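Local atomic coordinates of aspartate aminotransferase (Leishmania major, PDB entry 4H51), a protein that probably transfers amino groups between L-aspartate and 2-oxoglutarate, using pyridoxal 5'-phosphate as its cofactor. Residues L124-L129 with A157-I162. Sequence-based numbering, arbitrary orientation.
Sequences LGAKLL and AGWKNI
One hydrogen bond crosses this contact: the indole NE1 of Trp159 donates to the backbone O of Ala126 over 2.9 Å. With an N-H...O angle of 166° it is close to straight, and the acceptor lies within 5° of the indole plane, so the ring meets the helix by its edge. Seen from the carbonyl, the donor stands 42° above the peptide plane rather than on a lone pair. The bond thus satisfies the indole N-H of a buried ring. With CG anti to the carbonyl carbon, the Trp159 side chain carries its pyrrole edge toward the helix.

Apolar contacts flank the bond. CZ2 of the same ring edge lies 3.6 Å from Leu129 CB, while the methyl CB of Ala157 rests against both Ala126 CB, at 3.6 Å, and Lys127 CG, at 3.7 Å. In the large pyridoxal-phosphate-binding domain of this fold type I aminotransferase, the contact joins the C-terminal part of helix 117-129 to the loop leading from helix 148-156 into strand 162-169. Gly158, with positive phi, ends helix 148-156 in a Schellman motif, and the chain then turns into Trp159.

Beyond the segments, Lys127 NZ forms a salt bridge with Glu301, and Trp21 of the second subunit packs on Leu129.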
ATOM      1  N   LEU B 124      -7.375   1.206  -6.539  1.00  9.70           N
ATOM      2  CA  LEU B 124      -8.557   1.097  -5.690  1.00 10.22           C
ATOM      3  C   LEU B 124      -9.848   1.570  -6.409  1.00 10.17           C
ATOM      4  O   LEU B 124     -10.910   0.943  -6.272  1.00 10.23           O
ATOM      5  CB  LEU B 124      -8.393   1.866  -4.370  1.00 10.06           C
ATOM      6  CG  LEU B 124      -9.552   1.785  -3.375  1.00 10.43           C
ATOM      7  CD1 LEU B 124      -9.810   0.361  -2.921  1.00 11.16           C
ATOM      8  CD2 LEU B 124      -9.257   2.578  -2.089  1.00 10.13           C
ATOM      9  N   GLY B 125      -9.762   2.694  -7.092  1.00 10.35           N
ATOM     10  CA  GLY B 125     -10.883   3.237  -7.854  1.00 10.82           C
ATOM     11  C   GLY B 125     -11.301   2.272  -8.952  1.00 11.09           C
ATOM     12  O   GLY B 125     -12.483   2.038  -9.156  1.00 12.64           O
ATOM     13  N   ALA B 126     -10.340   1.710  -9.653  1.00 11.25           N
ATOM     14  CA  ALA B 126     -10.631   0.766 -10.729  1.00 11.81           C
ATOM     15  C   ALA B 126     -11.349  -0.450 -10.174  1.00 12.38           C
ATOM     16  O   ALA B 126     -12.300  -0.915 -10.806  1.00 11.88           O
ATOM     17  CB  ALA B 126      -9.376   0.350 -11.488  1.00 11.18           C
ATOM     18  N   LYS B 127     -10.932  -0.929  -8.988  1.00 12.62           N
ATOM     19  CA  LYS B 127     -11.639  -2.028  -8.317  1.00 14.05           C
ATOM     20  C   LYS B 127     -13.010  -1.635  -7.835  1.00 13.33           C
ATOM     21  O   LYS B 127     -13.980  -2.360  -8.010  1.00 13.72           O
ATOM     22  CB  LYS B 127     -10.798  -2.583  -7.140  1.00 16.03           C
ATOM     23  CG  LYS B 127      -9.523  -3.258  -7.622  1.00 18.92           C
ATOM     24  CD  LYS B 127      -8.661  -3.883  -6.522  1.00 21.64           C
ATOM     25  CE  LYS B 127      -7.190  -3.833  -6.940  1.00 24.39           C
ATOM     26  NZ  LYS B 127      -6.269  -4.770  -6.218  1.00 28.04           N
ATOM     27  N   LEU B 128     -13.126  -0.474  -7.218  1.00 12.72           N
ATOM     28  CA  LEU B 128     -14.444  -0.021  -6.760  1.00 12.99           C
ATOM     29  C   LEU B 128     -15.482   0.002  -7.915  1.00 13.13           C
ATOM     30  O   LEU B 128     -16.660  -0.340  -7.742  1.00 13.46           O
ATOM     31  CB  LEU B 128     -14.323   1.374  -6.143  1.00 12.66           C
ATOM     32  CG  LEU B 128     -15.607   2.086  -5.690  1.00 13.22           C
ATOM     33  CD1 LEU B 128     -16.303   1.347  -4.541  1.00 13.02           C
ATOM     34  CD2 LEU B 128     -15.268   3.508  -5.257  1.00 13.06           C
ATOM     35  N   LEU B 129     -15.026   0.441  -9.075  1.00 12.99           N
ATOM     36  CA  LEU B 129     -15.900   0.636 -10.250  1.00 13.51           C
ATOM     37  C   LEU B 129     -16.425  -0.707 -10.769  1.00 13.99           C
ATOM     38  O   LEU B 129     -17.488  -0.749 -11.384  1.00 15.77           O
ATOM     39  CB  LEU B 129     -15.151   1.391 -11.340  1.00 12.61           C
ATOM     40  CG  LEU B 129     -15.042   2.900 -11.082  1.00 12.01           C
ATOM     41  CD1 LEU B 129     -14.100   3.588 -12.030  1.00 11.75           C
ATOM     42  CD2 LEU B 129     -16.356   3.651 -11.062  1.00 12.36           C
ATOM     43  N   ALA B 157      -7.060  -4.811 -11.928  1.00 14.66           N
ATOM     44  CA  ALA B 157      -8.329  -4.605 -11.203  1.00 15.11           C
ATOM     45  C   ALA B 157      -9.534  -5.384 -11.770  1.00 16.08           C
ATOM     46  O   ALA B 157     -10.607  -5.340 -11.185  1.00 17.13           O
ATOM     47  CB  ALA B 157      -8.668  -3.117 -11.191  1.00 14.92           C
ATOM     48  N   GLY B 158      -9.382  -6.053 -12.926  1.00 15.54           N
ATOM     49  CA  GLY B 158     -10.441  -6.902 -13.475  1.00 16.57           C
ATOM     50  C   GLY B 158     -11.098  -6.407 -14.780  1.00 16.04           C
ATOM     51  O   GLY B 158     -12.057  -7.017 -15.286  1.00 17.05           O
ATOM     52  N   TRP B 159     -10.573  -5.349 -15.361  1.00 14.17           N
ATOM     53  CA  TRP B 159     -11.178  -4.793 -16.573  1.00 14.80           C
ATOM     54  C   TRP B 159     -10.736  -5.529 -17.799  1.00 15.19           C
ATOM     55  O   TRP B 159      -9.566  -5.548 -18.086  1.00 14.94           O
ATOM     56  CB  TRP B 159     -10.918  -3.298 -16.717  1.00 13.98           C
ATOM     57  CG  TRP B 159     -11.645  -2.547 -15.649  1.00 13.55           C
ATOM     58  CD1 TRP B 159     -11.223  -2.320 -14.337  1.00 13.63           C
ATOM     59  CD2 TRP B 159     -12.982  -1.966 -15.720  1.00 14.00           C
ATOM     60  NE1 TRP B 159     -12.152  -1.627 -13.636  1.00 13.60           N
ATOM     61  CE2 TRP B 159     -13.245  -1.391 -14.404  1.00 13.58           C
ATOM     62  CE3 TRP B 159     -13.943  -1.837 -16.710  1.00 14.05           C
ATOM     63  CZ2 TRP B 159     -14.413  -0.753 -14.112  1.00 13.75           C
ATOM     64  CZ3 TRP B 159     -15.123  -1.173 -16.400  1.00 14.45           C
ATOM     65  CH2 TRP B 159     -15.357  -0.642 -15.128  1.00 14.14           C
ATOM     66  N   LYS B 160     -11.692  -6.118 -18.507  1.00 15.64           N
ATOM     67  CA  LYS B 160     -11.437  -7.012 -19.644  1.00 16.72           C
ATOM     68  C   LYS B 160     -11.522  -6.305 -21.027  1.00 16.74           C
ATOM     69  O   LYS B 160     -11.043  -6.845 -22.047  1.00 16.91           O
ATOM     70  CB  LYS B 160     -12.427  -8.190 -19.586  1.00 18.60           C
ATOM     71  CG  LYS B 160     -12.437  -8.926 -18.232  1.00 19.49           C
ATOM     72  CD  LYS B 160     -11.060  -9.467 -17.920  1.00 20.75           C
ATOM     73  CE  LYS B 160     -10.993 -10.209 -16.571  1.00 23.46           C
ATOM     74  NZ  LYS B 160      -9.608 -10.708 -16.221  1.00 24.06           N
ATOM     75  N   ASN B 161     -12.131  -5.110 -21.065  1.00 16.61           N
ATOM     76  CA  ASN B 161     -12.336  -4.380 -22.322  1.00 15.44           C
ATOM     77  C   ASN B 161     -11.760  -2.976 -22.191  1.00 14.77           C
ATOM     78  O   ASN B 161     -12.483  -2.002 -21.992  1.00 14.08           O
ATOM     79  CB  ASN B 161     -13.809  -4.367 -22.681  1.00 15.92           C
ATOM     80  CG  ASN B 161     -14.116  -3.634 -23.974  1.00 16.19           C
ATOM     81  OD1 ASN B 161     -13.241  -3.425 -24.832  1.00 17.67           O
ATOM     82  ND2 ASN B 161     -15.378  -3.283 -24.149  1.00 16.31           N
ATOM     83  N   ILE B 162     -10.431  -2.904 -22.254  1.00 13.98           N
ATOM     84  CA  ILE B 162      -9.696  -1.647 -22.141  1.00 13.44           C
ATOM     85  C   ILE B 162      -9.566  -1.021 -23.532  1.00 14.05           C
ATOM     86  O   ILE B 162      -9.162  -1.699 -24.482  1.00 15.21           O
ATOM     87  CB  ILE B 162      -8.306  -1.867 -21.511  1.00 12.99           C
ATOM     88  CG1 ILE B 162      -8.466  -2.518 -20.125  1.00 12.66           C
ATOM     89  CG2 ILE B 162      -7.505  -0.541 -21.412  1.00 13.04           C
ATOM     90  CD1 ILE B 162      -7.173  -3.158 -19.583  1.00 13.25           C
TER